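Local structure of constitutive androstane receptor (Mus musculus, 1XNX) at residues Y48-H53 and G128-K133; G60-L65 and A137-F142; S113-F118 and K155-L160; P35-F40 and T74-Q79. The protein pairs with RXR to activate transcription from retinoic acid, phenobarbital and xenobiotic response elements, here seen as its ligand-binding domain with the inverse agonist androstenol. All blocks are in the same frame, centred on the assembly; numbering follows the deposited sequence.

How the contacts relate
All four contacts belong to the ligand-binding domain; two of them contribute to the androstenol pocket and the other two come close to it. Contact 1 supplies Tyr-132 and Lys-133 to that pocket and contact 2 supplies Ala-137; their centres are about 15 Å apart and they meet where Tyr-48 OH packs 3.5 Å from Leu-65 CD2. Contact 4 shares helix 62-85 with contact 2 but lies about 20 Å from it, centre to centre, and reaches contact 1 through Phe-40, which packs on Leu-130 and Tyr-132. Contact 3 joins contact 4 where Leu-114 CG comes 3.8 Å from Met-76 CE. Phe-118 of contact 3 and Met-76 of contact 4 each stand about 6 Å from the steroid, side chain to ligand.

Contact 1: Y48-H53 and G128-K133; sequences YLFMHH and GPLCYK. With ATE (16,17-androstene-3-ol), chain C.
Phe-50 and Leu-130 make the clearest side-chain meeting here. The leucine sends one methyl, CD1, over the middle of the ring face, 3.7 Å from the Phe-50 centroid, a well-centred CH-pi contact. With chi1 at -73°, Phe-50 CG is set anti to its own carbonyl carbon, and the ring runs alongside Pro-129, pointing the same way, with CE2 4.0 Å from Pro-129 CG. One residue earlier, Leu-49 uses its CG branch point to touch Tyr-132 CE2 at 4.1 Å, the two side chains passing at a slant.

Two hydrogen bonds join the segments. Cys-131 N gives its hydrogen to Leu-49 O (2.8 Å, 159° at the hydrogen), tying the short 3-10 turn to the edge of strand 130-132. Farther along, Lys-133 runs out extended and kinks only at chi4 (-53°), which brings NZ to His-52 O at 2.8 Å, the amine tilted somewhat from the carbonyl plane. Between these bonds the thiol of Cys-131 lies against His-52, SG to CB 4.0 Å.

Tyr-132 leaves on the other side of the strand, with CB 3.7 Å from ATE C12 and its hydroxyl hydrogen-bonded to His-68. Helix 62-85 thus backs the contact through His-68, Phe-69 and Ile-72, strand 124-127 flanks it through Asn-124 and Cys-127, and Phe-126 of the second subunit meets the His-52 ring.

Contact 2: G60-L65 and A137-F142; sequences GPVLPL and AVHAGF
His-139, with Ala-140 beside it, meets Gly-60, Val-62 and Leu-65 in a surface contact that joins the last turn of helix 134-139 to the first turn of helix 62-85 and the loop leading into it. One imidazole carries most of it.

The only hydrogen bond between the two segments runs from His-139 NE2 to Gly-60 O, 2.9 Å long and bent to 143° at the hydrogen. The oxygen lies almost exactly in the ring plane, while the nitrogen approaches tilted out of the carbonyl plane. With chi1 at -169° the ring is carried anti to the histidine's backbone N and reaches across to residues 60-65. Leu-65 then comes at the ring edge, its CD2 methyl 3.7 Å from His-139 CD2 and also leaning on His-139 CB. Val-62 approaches the same ring at a slant, with CG2 3.8 Å from His-139 NE2, and its other methyl, CG1, reaches 4.2 Å to Ala-140 CA. The imidazole is therefore held by one polar bond and two aliphatic side chains, while Arg-59 touches it from the neighbouring loop.

Helix 134-139 ends in a Schellman motif. Gly-141 has positive phi, and the bonds Phe-142 N to Ala-137 O (3.2 Å) and Gly-141 N to Val-138 O (2.9 Å) close the last turn. The turn lies at the rim of the nuclear receptor ligand pocket: Ala-137 touches androstenol, and Phe-142 is a residue important for TCPOBOP recognition.

Contact 3: S113-F118 and K155-L160; sequences SLNTTF and KNLKGL
Lys-158 reaches across from the last turn of helix 144-158 to the turn after helix 95-114, where its NZ bonds to Asn-115 O at 3.0 Å. The amine lies in the carbonyl plane, and the same oxygen also accepts from Phe-118 N, so two donors grip it and hold the turn. NZ is near Phe-118 O too, but at a poor angle that makes no hydrogen bond, and the model is too crowded there to place the end of the lysine closely.

The packed part lies deeper. Leu-157 presses its CD2 branch on the Asn-115 side chain, 3.9 Å from CG. Phe-118, its CG anti to the backbone N (chi1 -173°), presents its ring edge to Lys-158 CB, which lies in plane 3.9 Å from CD2.

Toward solvent the contact thins. Lys-155 meets the Phe-118 ring with its CA and the start of its side chain, CG lying 4.0 Å from Phe-118 CZ, and its amine turns off to a long, weak ion pair with Glu-123.

Tyr-167 of helix 164-175 touches Thr-116, Leu-157 and Lys-158, Leu-220 of helix 216-233 supports Leu-157, Phe-125 of strand 124-127 meets the Phe-118 ring, and Gln-121 of the second subunit packs on Lys-158.

Contact 4: P35-F40 and T74-Q79; sequences PLFDQF and TFMVQQ
Met-76 leaves helix 62-85 with chi1 at -72° and chi2 extended, then bends at chi3 (88°); the bend sends its CE methyl to Phe-37 while CG and SD stay beside Phe-40. CE thus comes 3.6 Å from Phe-37 CE2, and Phe-40 CZ touches Met-76 CG at 3.8 Å. The sulfur stands 5.0 Å from the Phe-40 ring centroid in an oblique Met-aromatic contact, and the Met-76 side chain crosses both phenylalanine side chains at nearly a right angle.

Leu-36 packs beside these groups. One methyl, CD2, packs on Met-76 CG and also sits over a face of the adjacent Phe-37 ring, toward its rim; the other, CD1, is 3.6 Å from Gln-79 CB, the two side chains sliding past each other in opposite directions.

Phe-75 takes a different first torsion, -175°, with CG anti to the backbone N, which points its ring toward Gln-39. Gln-39 CB and CG pack on the CE1 and CZ end of that ring, CG at 3.9 Å from CE1, before the amide turns away. Phe-40 CE2 lies near the plane of the Phe-75 ring, at its edge, 4.4 Å from CD1.

This is apolar packing of the loop after helix 16-32 on helix 62-85, within the helical sandwich of a nuclear receptor ligand-binding domain. Leu-110, which lines the androstenol pocket, and Leu-114 of helix 95-114 touch Met-76, whose side chain is about 6 Å from the steroid.

Contact 1: Y48-H53 and G128-K133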
loop_
_atom_site.group_PDB
_atom_site.type_symbol
_atom_site.label_atom_id
_atom_site.label_comp_id
_atom_site.label_asym_id
_atom_site.label_seq_id
_atom_site.Cartn_x
_atom_site.Cartn_y
_atom_site.Cartn_z
ATOM N N TYR A 48 23.560 -0.075 1.233
ATOM C CA TYR A 48 22.442 -1.014 1.377
ATOM C C TYR A 48 21.081 -0.322 1.477
ATOM O O TYR A 48 20.036 -0.952 1.261
ATOM C CB TYR A 48 22.650 -1.951 2.578
ATOM C CG TYR A 48 23.035 -1.265 3.873
ATOM C CD1 TYR A 48 22.064 -0.732 4.735
ATOM C CD2 TYR A 48 24.375 -1.132 4.230
ATOM C CE1 TYR A 48 22.431 -0.082 5.925
ATOM C CE2 TYR A 48 24.750 -0.486 5.403
ATOM C CZ TYR A 48 23.782 0.036 6.248
ATOM O OH TYR A 48 24.187 0.666 7.409
ATOM N N LEU A 49 21.086 0.968 1.792
ATOM C CA LEU A 49 19.837 1.703 1.880
ATOM C C LEU A 49 19.171 1.758 0.509
ATOM O O LEU A 49 17.955 1.966 0.410
ATOM C CB LEU A 49 20.090 3.121 2.390
ATOM C CG LEU A 49 19.787 3.468 3.859
ATOM C CD1 LEU A 49 19.929 2.266 4.782
ATOM C CD2 LEU A 49 20.721 4.585 4.277
ATOM N N PHE A 50 19.965 1.575 -0.548
ATOM C CA PHE A 50 19.437 1.604 -1.913
ATOM C C PHE A 50 18.751 0.309 -2.332
ATOM O O PHE A 50 18.102 0.271 -3.381
ATOM C CB PHE A 50 20.539 1.885 -2.929
ATOM C CG PHE A 50 21.040 3.297 -2.928
ATOM C CD1 PHE A 50 22.045 3.699 -2.049
ATOM C CD2 PHE A 50 20.539 4.225 -3.841
ATOM C CE1 PHE A 50 22.548 5.009 -2.092
ATOM C CE2 PHE A 50 21.031 5.524 -3.886
ATOM C CZ PHE A 50 22.037 5.915 -3.010
ATOM N N MET A 51 18.898 -0.750 -1.536
ATOM C CA MET A 51 18.294 -2.035 -1.870
ATOM C C MET A 51 16.982 -2.245 -1.132
ATOM O O MET A 51 16.901 -2.008 0.074
ATOM C CB MET A 51 19.242 -3.171 -1.512
ATOM C CG MET A 51 20.587 -3.140 -2.230
ATOM S SD MET A 51 21.671 -4.484 -1.654
ATOM C CE MET A 51 21.115 -5.823 -2.682
ATOM N N HIS A 52 15.949 -2.702 -1.835
ATOM C CA HIS A 52 14.675 -2.908 -1.159
ATOM C C HIS A 52 14.593 -4.318 -0.618
ATOM O O HIS A 52 13.911 -4.568 0.374
ATOM C CB HIS A 52 13.489 -2.648 -2.100
ATOM C CG HIS A 52 13.254 -3.741 -3.097
ATOM N ND1 HIS A 52 14.123 -4.006 -4.136
ATOM C CD2 HIS A 52 12.242 -4.634 -3.214
ATOM C CE1 HIS A 52 13.655 -5.013 -4.851
ATOM N NE2 HIS A 52 12.516 -5.412 -4.314
ATOM N N HIS A 53 15.283 -5.239 -1.276
ATOM C CA HIS A 53 15.284 -6.632 -0.852
ATOM C C HIS A 53 16.687 -7.018 -0.392
ATOM O O HIS A 53 17.598 -7.150 -1.216
ATOM C CB HIS A 53 14.859 -7.534 -2.005
ATOM C CG HIS A 53 14.662 -8.960 -1.606
ATOM N ND1 HIS A 53 13.513 -9.407 -0.987
ATOM C CD2 HIS A 53 15.484 -10.033 -1.700
ATOM C CE1 HIS A 53 13.635 -10.695 -0.717
ATOM N NE2 HIS A 53 14.821 -11.099 -1.139
ATOM N N GLY A 128 12.642 8.417 -2.272
ATOM C CA GLY A 128 13.506 8.540 -3.431
ATOM C C GLY A 128 13.936 7.133 -3.791
ATOM O O GLY A 128 13.108 6.213 -3.841
ATOM N N PRO A 129 15.235 6.931 -4.053
ATOM C CA PRO A 129 15.799 5.622 -4.404
ATOM C C PRO A 129 16.184 4.843 -3.140
ATOM O O PRO A 129 16.845 3.818 -3.208
ATOM C CB PRO A 129 17.025 5.999 -5.216
ATOM C CG PRO A 129 17.509 7.230 -4.484
ATOM C CD PRO A 129 16.222 8.005 -4.289
ATOM N N LEU A 130 15.762 5.343 -1.989
ATOM C CA LEU A 130 16.087 4.721 -0.712
ATOM C C LEU A 130 14.962 3.880 -0.129
ATOM O O LEU A 130 13.790 4.153 -0.350
ATOM C CB LEU A 130 16.499 5.811 0.289
ATOM C CG LEU A 130 17.998 6.070 0.485
ATOM C CD1 LEU A 130 18.764 5.776 -0.790
ATOM C CD2 LEU A 130 18.205 7.500 0.942
ATOM N N CYS A 131 15.317 2.842 0.612
ATOM C CA CYS A 131 14.301 1.998 1.225
ATOM C C CYS A 131 14.641 1.748 2.699
ATOM O O CYS A 131 15.546 0.979 3.018
ATOM C CB CYS A 131 14.192 0.667 0.478
ATOM S SG CYS A 131 13.008 -0.462 1.233
ATOM N N TYR A 132 13.910 2.399 3.597
ATOM C CA TYR A 132 14.172 2.236 5.011
ATOM C C TYR A 132 13.425 1.069 5.642
ATOM O O TYR A 132 12.248 0.846 5.373
ATOM C CB TYR A 132 13.851 3.529 5.768
ATOM C CG TYR A 132 14.714 4.706 5.363
ATOM C CD1 TYR A 132 14.190 5.748 4.589
ATOM C CD2 TYR A 132 16.056 4.783 5.757
ATOM C CE1 TYR A 132 14.975 6.834 4.217
ATOM C CE2 TYR A 132 16.856 5.874 5.391
ATOM C CZ TYR A 132 16.302 6.894 4.621
ATOM O OH TYR A 132 17.062 7.983 4.271
ATOM N N LYS A 133 14.134 0.326 6.483
ATOM C CA LYS A 133 13.576 -0.816 7.182
ATOM C C LYS A 133 13.794 -0.577 8.665
ATOM O O LYS A 133 14.786 0.050 9.057
ATOM C CB LYS A 133 14.295 -2.092 6.756
ATOM C CG LYS A 133 14.270 -2.336 5.259
ATOM C CD LYS A 133 15.160 -3.500 4.889
ATOM C CE LYS A 133 14.986 -3.859 3.442
ATOM N NZ LYS A 133 13.544 -4.063 3.145
HETATM O O1 ATE C . 13.412 11.018 13.182
HETATM C C3 ATE C . 14.642 10.308 13.325
HETATM C C2 ATE C . 15.171 10.087 11.890
HETATM C C1 ATE C . 14.418 8.977 11.143
HETATM C C4 ATE C . 14.241 9.089 14.185
HETATM C C5 ATE C . 13.456 8.056 13.339
HETATM C C6 ATE C . 13.109 6.847 14.229
HETATM C C10 ATE C . 14.114 7.676 11.950
HETATM C C19 ATE C . 15.517 7.008 12.204
HETATM C C9 ATE C . 13.283 6.610 11.140
HETATM C C11 ATE C . 13.871 6.196 9.766
HETATM C C8 ATE C . 12.972 5.382 12.094
HETATM C C7 ATE C . 12.349 5.758 13.464
HETATM C C14 ATE C . 12.157 4.302 11.323
HETATM C C15 ATE C . 11.675 3.006 11.972
HETATM C C13 ATE C . 12.737 3.890 9.930
HETATM C C12 ATE C . 13.061 5.106 9.033
HETATM C C18 ATE C . 14.042 3.027 10.029
HETATM C C17 ATE C . 11.645 2.879 9.632
HETATM C C16 ATE C . 11.038 2.396 10.739
#

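Contact 2: G60-L65 and A137-F142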
loop_
_atom_site.group_PDB
_atom_site.type_symbol
_atom_site.label_atom_id
_atom_site.label_comp_id
_atom_site.label_asym_id
_atom_site.label_seq_id
_atom_site.Cartn_x
_atom_site.Cartn_y
_atom_site.Cartn_z
ATOM N N GLY A 60 27.736 -3.656 8.420
ATOM C CA GLY A 60 29.009 -3.119 8.862
ATOM C C GLY A 60 28.942 -1.931 9.814
ATOM O O GLY A 60 28.093 -1.897 10.704
ATOM N N PRO A 61 29.830 -0.934 9.644
ATOM C CA PRO A 61 29.925 0.276 10.463
ATOM C C PRO A 61 28.643 1.052 10.726
ATOM O O PRO A 61 27.836 1.284 9.826
ATOM C CB PRO A 61 30.969 1.112 9.721
ATOM C CG PRO A 61 30.837 0.659 8.315
ATOM C CD PRO A 61 30.739 -0.827 8.492
ATOM N N VAL A 62 28.481 1.470 11.974
ATOM C CA VAL A 62 27.312 2.224 12.390
ATOM C C VAL A 62 27.410 3.719 12.095
ATOM O O VAL A 62 26.458 4.319 11.605
ATOM C CB VAL A 62 27.064 2.054 13.894
ATOM C CG1 VAL A 62 25.929 2.946 14.330
ATOM C CG2 VAL A 62 26.748 0.604 14.205
ATOM N N LEU A 63 28.562 4.314 12.393
ATOM C CA LEU A 63 28.766 5.749 12.198
ATOM C C LEU A 63 28.067 6.324 10.975
ATOM O O LEU A 63 27.187 7.177 11.108
ATOM C CB LEU A 63 30.256 6.076 12.113
ATOM C CG LEU A 63 30.768 7.292 12.893
ATOM C CD1 LEU A 63 31.972 7.834 12.150
ATOM C CD2 LEU A 63 29.696 8.373 13.025
ATOM N N PRO A 64 28.458 5.884 9.760
ATOM C CA PRO A 64 27.786 6.434 8.577
ATOM C C PRO A 64 26.260 6.314 8.650
ATOM O O PRO A 64 25.557 7.298 8.430
ATOM C CB PRO A 64 28.414 5.651 7.413
ATOM C CG PRO A 64 28.901 4.406 8.032
ATOM C CD PRO A 64 29.442 4.858 9.367
ATOM N N LEU A 65 25.746 5.130 8.972
ATOM C CA LEU A 65 24.298 4.961 9.080
ATOM C C LEU A 65 23.722 5.928 10.127
ATOM O O LEU A 65 22.715 6.626 9.893
ATOM C CB LEU A 65 23.944 3.535 9.487
ATOM C CG LEU A 65 22.451 3.306 9.706
ATOM C CD1 LEU A 65 21.668 3.735 8.466
ATOM C CD2 LEU A 65 22.205 1.842 10.028
ATOM N N ALA A 137 17.190 1.063 11.767
ATOM C CA ALA A 137 17.176 1.932 12.937
ATOM C C ALA A 137 17.710 1.125 14.119
ATOM O O ALA A 137 18.375 1.670 15.009
ATOM C CB ALA A 137 15.748 2.432 13.217
ATOM N N VAL A 138 17.420 -0.177 14.119
ATOM C CA VAL A 138 17.904 -1.058 15.178
ATOM C C VAL A 138 19.432 -1.011 15.184
ATOM O O VAL A 138 20.055 -0.795 16.218
ATOM C CB VAL A 138 17.453 -2.511 14.949
ATOM C CG1 VAL A 138 18.027 -3.402 16.027
ATOM C CG2 VAL A 138 15.920 -2.590 14.933
ATOM N N HIS A 139 20.014 -1.198 14.006
ATOM C CA HIS A 139 21.457 -1.181 13.802
ATOM C C HIS A 139 22.085 0.152 14.213
ATOM O O HIS A 139 23.290 0.211 14.479
ATOM C CB HIS A 139 21.760 -1.445 12.325
ATOM C CG HIS A 139 23.204 -1.698 12.038
ATOM N ND1 HIS A 139 23.831 -2.883 12.361
ATOM C CD2 HIS A 139 24.150 -0.914 11.469
ATOM C CE1 HIS A 139 25.100 -2.817 12.000
ATOM N NE2 HIS A 139 25.320 -1.633 11.458
ATOM N N ALA A 140 21.282 1.220 14.247
ATOM C CA ALA A 140 21.774 2.549 14.637
ATOM C C ALA A 140 21.690 2.760 16.155
ATOM O O ALA A 140 22.058 3.827 16.667
ATOM C CB ALA A 140 20.981 3.633 13.927
ATOM N N GLY A 141 21.191 1.758 16.876
ATOM C CA GLY A 141 21.110 1.894 18.314
ATOM C C GLY A 141 19.785 2.370 18.882
ATOM O O GLY A 141 19.681 2.640 20.085
ATOM N N PHE A 142 18.765 2.495 18.043
ATOM C CA PHE A 142 17.469 2.909 18.554
ATOM C C PHE A 142 16.849 1.724 19.313
ATOM O O PHE A 142 17.032 0.557 18.952
ATOM C CB PHE A 142 16.569 3.380 17.411
ATOM C CG PHE A 142 16.942 4.742 16.872
ATOM C CD1 PHE A 142 17.780 4.867 15.761
ATOM C CD2 PHE A 142 16.479 5.903 17.497
ATOM C CE1 PHE A 142 18.155 6.128 15.274
ATOM C CE2 PHE A 142 16.843 7.165 17.025
ATOM C CZ PHE A 142 17.688 7.278 15.905
#

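Contact 3: S113-F118 and K155-L160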
loop_
_atom_site.group_PDB
_atom_site.type_symbol
_atom_site.label_atom_id
_atom_site.label_comp_id
_atom_site.label_asym_id
_atom_site.label_seq_id
_atom_site.Cartn_x
_atom_site.Cartn_y
_atom_site.Cartn_z
ATOM N N SER A 113 4.187 13.277 8.330
ATOM C CA SER A 113 4.595 13.535 6.953
ATOM C C SER A 113 5.274 12.309 6.365
ATOM O O SER A 113 5.041 11.939 5.212
ATOM C CB SER A 113 5.561 14.717 6.898
ATOM O OG SER A 113 4.904 15.922 7.247
ATOM N N LEU A 114 6.110 11.669 7.173
ATOM C CA LEU A 114 6.841 10.497 6.729
ATOM C C LEU A 114 5.934 9.314 6.370
ATOM O O LEU A 114 6.264 8.530 5.478
ATOM C CB LEU A 114 7.838 10.078 7.809
ATOM C CG LEU A 114 9.202 9.558 7.352
ATOM C CD1 LEU A 114 9.761 8.621 8.419
ATOM C CD2 LEU A 114 9.065 8.827 6.033
ATOM N N ASN A 115 4.798 9.182 7.055
ATOM C CA ASN A 115 3.875 8.071 6.800
ATOM C C ASN A 115 3.446 8.093 5.345
ATOM O O ASN A 115 2.901 7.126 4.812
ATOM C CB ASN A 115 2.630 8.175 7.693
ATOM C CG ASN A 115 1.750 6.925 7.618
ATOM O OD1 ASN A 115 2.211 5.815 7.888
ATOM N ND2 ASN A 115 0.481 7.104 7.251
ATOM N N THR A 116 3.711 9.225 4.713
ATOM C CA THR A 116 3.362 9.462 3.323
ATOM C C THR A 116 4.144 8.594 2.358
ATOM O O THR A 116 3.709 8.367 1.235
ATOM C CB THR A 116 3.566 10.948 3.013
ATOM O OG1 THR A 116 2.357 11.651 3.334
ATOM C CG2 THR A 116 3.953 11.174 1.573
ATOM N N THR A 117 5.290 8.094 2.809
ATOM C CA THR A 117 6.146 7.253 1.982
ATOM C C THR A 117 6.111 5.824 2.487
ATOM O O THR A 117 6.828 4.969 1.975
ATOM C CB THR A 117 7.625 7.720 2.037
ATOM O OG1 THR A 117 8.162 7.428 3.337
ATOM C CG2 THR A 117 7.740 9.224 1.780
ATOM N N PHE A 118 5.276 5.563 3.488
ATOM C CA PHE A 118 5.192 4.232 4.081
ATOM C C PHE A 118 4.346 3.243 3.297
ATOM O O PHE A 118 3.248 3.558 2.879
ATOM C CB PHE A 118 4.647 4.329 5.512
ATOM C CG PHE A 118 4.667 3.023 6.270
ATOM C CD1 PHE A 118 5.871 2.478 6.709
ATOM C CD2 PHE A 118 3.479 2.338 6.538
ATOM C CE1 PHE A 118 5.888 1.268 7.403
ATOM C CE2 PHE A 118 3.486 1.131 7.230
ATOM C CZ PHE A 118 4.689 0.594 7.664
ATOM N N LYS A 155 1.697 1.876 10.717
ATOM C CA LYS A 155 0.835 0.851 10.148
ATOM C C LYS A 155 -0.616 1.276 10.378
ATOM O O LYS A 155 -1.444 1.258 9.452
ATOM C CB LYS A 155 1.094 -0.501 10.806
ATOM C CG LYS A 155 2.519 -1.020 10.649
ATOM C CD LYS A 155 2.693 -2.362 11.361
ATOM C CE LYS A 155 1.732 -3.405 10.794
ATOM N NZ LYS A 155 1.459 -4.521 11.749
ATOM N N ASN A 156 -0.917 1.674 11.611
ATOM C CA ASN A 156 -2.260 2.108 11.950
ATOM C C ASN A 156 -2.722 3.269 11.066
ATOM O O ASN A 156 -3.840 3.266 10.541
ATOM C CB ASN A 156 -2.312 2.520 13.420
ATOM C CG ASN A 156 -2.303 1.336 14.358
ATOM O OD1 ASN A 156 -1.828 1.435 15.492
ATOM N ND2 ASN A 156 -2.848 0.212 13.902
ATOM N N LEU A 157 -1.857 4.261 10.894
ATOM C CA LEU A 157 -2.205 5.423 10.087
ATOM C C LEU A 157 -2.288 5.131 8.586
ATOM O O LEU A 157 -3.105 5.729 7.883
ATOM C CB LEU A 157 -1.213 6.571 10.344
ATOM C CG LEU A 157 -1.538 7.910 9.673
ATOM C CD1 LEU A 157 -2.936 8.348 10.049
ATOM C CD2 LEU A 157 -0.538 8.959 10.099
ATOM N N LYS A 158 -1.467 4.216 8.081
ATOM C CA LYS A 158 -1.528 3.941 6.653
ATOM C C LYS A 158 -2.801 3.198 6.324
ATOM O O LYS A 158 -3.409 3.415 5.272
ATOM C CB LYS A 158 -0.340 3.108 6.190
ATOM C CG LYS A 158 -0.107 3.221 4.697
ATOM C CD LYS A 158 0.269 4.646 4.336
ATOM C CE LYS A 158 0.629 4.782 2.871
ATOM N NZ LYS A 158 1.191 6.135 2.568
ATOM N N GLY A 159 -3.193 2.312 7.233
ATOM C CA GLY A 159 -4.396 1.533 7.036
ATOM C C GLY A 159 -5.632 2.384 6.836
ATOM O O GLY A 159 -6.653 1.875 6.378
ATOM N N LEU A 160 -5.553 3.674 7.159
ATOM C CA LEU A 160 -6.704 4.561 7.007
ATOM C C LEU A 160 -6.857 5.150 5.601
ATOM O O LEU A 160 -7.805 5.868 5.320
ATOM C CB LEU A 160 -6.639 5.684 8.048
ATOM C CG LEU A 160 -6.669 5.208 9.505
ATOM C CD1 LEU A 160 -6.488 6.387 10.444
ATOM C CD2 LEU A 160 -7.982 4.492 9.779
#

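Contact 4: P35-F40 and T74-Q79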
loop_
_atom_site.group_PDB
_atom_site.type_symbol
_atom_site.label_atom_id
_atom_site.label_comp_id
_atom_site.label_asym_id
_atom_site.label_seq_id
_atom_site.Cartn_x
_atom_site.Cartn_y
_atom_site.Cartn_z
ATOM N N PRO A 35 8.559 17.570 -1.401
ATOM C CA PRO A 35 9.818 17.323 -2.112
ATOM C C PRO A 35 10.935 16.826 -1.183
ATOM O O PRO A 35 11.967 16.343 -1.653
ATOM C CB PRO A 35 10.155 18.696 -2.721
ATOM C CG PRO A 35 8.950 19.580 -2.415
ATOM C CD PRO A 35 8.367 19.010 -1.175
ATOM N N LEU A 36 10.701 16.961 0.126
ATOM C CA LEU A 36 11.623 16.572 1.204
ATOM C C LEU A 36 12.215 15.161 1.072
ATOM O O LEU A 36 13.406 14.996 0.823
ATOM C CB LEU A 36 10.884 16.754 2.555
ATOM C CG LEU A 36 11.296 16.454 4.011
ATOM C CD1 LEU A 36 10.494 17.292 4.981
ATOM C CD2 LEU A 36 11.013 15.010 4.340
ATOM N N PHE A 37 11.376 14.146 1.212
ATOM C CA PHE A 37 11.819 12.751 1.138
ATOM C C PHE A 37 12.763 12.355 0.002
ATOM O O PHE A 37 13.589 11.460 0.173
ATOM C CB PHE A 37 10.589 11.836 1.137
ATOM C CG PHE A 37 9.594 12.186 2.205
ATOM C CD1 PHE A 37 8.462 12.943 1.900
ATOM C CD2 PHE A 37 9.824 11.828 3.527
ATOM C CE1 PHE A 37 7.572 13.337 2.897
ATOM C CE2 PHE A 37 8.950 12.212 4.528
ATOM C CZ PHE A 37 7.817 12.973 4.214
ATOM N N ASP A 38 12.646 13.004 -1.151
ATOM C CA ASP A 38 13.510 12.689 -2.290
ATOM C C ASP A 38 14.894 13.341 -2.210
ATOM O O ASP A 38 15.697 13.209 -3.127
ATOM C CB ASP A 38 12.829 13.105 -3.593
ATOM C CG ASP A 38 11.946 12.017 -4.160
ATOM O OD1 ASP A 38 11.421 11.205 -3.373
ATOM O OD2 ASP A 38 11.763 11.973 -5.395
ATOM N N GLN A 39 15.178 14.037 -1.116
ATOM C CA GLN A 39 16.468 14.695 -0.970
ATOM C C GLN A 39 17.390 13.948 -0.025
ATOM O O GLN A 39 18.557 14.305 0.122
ATOM C CB GLN A 39 16.284 16.125 -0.451
ATOM C CG GLN A 39 15.444 17.019 -1.344
ATOM C CD GLN A 39 15.897 16.969 -2.786
ATOM O OE1 GLN A 39 17.045 17.278 -3.100
ATOM N NE2 GLN A 39 14.992 16.570 -3.674
ATOM N N PHE A 40 16.867 12.912 0.618
ATOM C CA PHE A 40 17.650 12.139 1.574
ATOM C C PHE A 40 18.941 11.584 0.990
ATOM O O PHE A 40 19.975 11.570 1.654
ATOM C CB PHE A 40 16.802 10.996 2.133
ATOM C CG PHE A 40 15.624 11.453 2.955
ATOM C CD1 PHE A 40 14.679 10.531 3.411
ATOM C CD2 PHE A 40 15.474 12.797 3.306
ATOM C CE1 PHE A 40 13.606 10.940 4.212
ATOM C CE2 PHE A 40 14.409 13.222 4.105
ATOM C CZ PHE A 40 13.474 12.297 4.560
ATOM N N THR A 74 17.543 16.317 10.788
ATOM C CA THR A 74 17.709 17.757 10.872
ATOM C C THR A 74 17.048 18.394 9.646
ATOM O O THR A 74 16.389 19.434 9.752
ATOM C CB THR A 74 19.211 18.138 10.925
ATOM O OG1 THR A 74 19.767 17.693 12.169
ATOM C CG2 THR A 74 19.406 19.646 10.788
ATOM N N PHE A 75 17.200 17.753 8.490
ATOM C CA PHE A 75 16.628 18.284 7.265
ATOM C C PHE A 75 15.099 18.293 7.321
ATOM O O PHE A 75 14.466 19.252 6.875
ATOM C CB PHE A 75 17.101 17.473 6.058
ATOM C CG PHE A 75 16.653 18.037 4.745
ATOM C CD1 PHE A 75 16.169 17.193 3.737
ATOM C CD2 PHE A 75 16.710 19.417 4.502
ATOM C CE1 PHE A 75 15.736 17.721 2.495
ATOM C CE2 PHE A 75 16.282 19.954 3.266
ATOM C CZ PHE A 75 15.798 19.108 2.267
ATOM N N MET A 76 14.500 17.237 7.860
ATOM C CA MET A 76 13.050 17.196 7.942
ATOM C C MET A 76 12.532 18.264 8.911
ATOM O O MET A 76 11.520 18.923 8.653
ATOM C CB MET A 76 12.575 15.818 8.394
ATOM C CG MET A 76 12.712 14.712 7.352
ATOM S SD MET A 76 12.185 13.102 8.027
ATOM C CE MET A 76 10.445 13.177 7.653
ATOM N N VAL A 77 13.234 18.453 10.022
ATOM C CA VAL A 77 12.814 19.440 11.007
ATOM C C VAL A 77 12.945 20.841 10.431
ATOM O O VAL A 77 12.172 21.734 10.773
ATOM C CB VAL A 77 13.646 19.336 12.314
ATOM C CG1 VAL A 77 13.183 20.397 13.315
ATOM C CG2 VAL A 77 13.496 17.944 12.908
ATOM N N GLN A 78 13.924 21.031 9.557
ATOM C CA GLN A 78 14.133 22.330 8.936
ATOM C C GLN A 78 12.963 22.640 8.004
ATOM O O GLN A 78 12.267 23.647 8.152
ATOM C CB GLN A 78 15.435 22.310 8.151
ATOM C CG GLN A 78 15.659 23.503 7.257
ATOM C CD GLN A 78 16.884 23.323 6.397
ATOM O OE1 GLN A 78 17.976 23.044 6.903
ATOM N NE2 GLN A 78 16.716 23.475 5.088
ATOM N N GLN A 79 12.753 21.754 7.042
ATOM C CA GLN A 79 11.673 21.904 6.084
ATOM C C GLN A 79 10.351 22.112 6.803
ATOM O O GLN A 79 9.555 22.978 6.431
ATOM C CB GLN A 79 11.605 20.656 5.210
ATOM C CG GLN A 79 12.864 20.467 4.408
ATOM C CD GLN A 79 13.102 21.646 3.501
ATOM O OE1 GLN A 79 12.282 21.925 2.635
ATOM N NE2 GLN A 79 14.213 22.356 3.700
#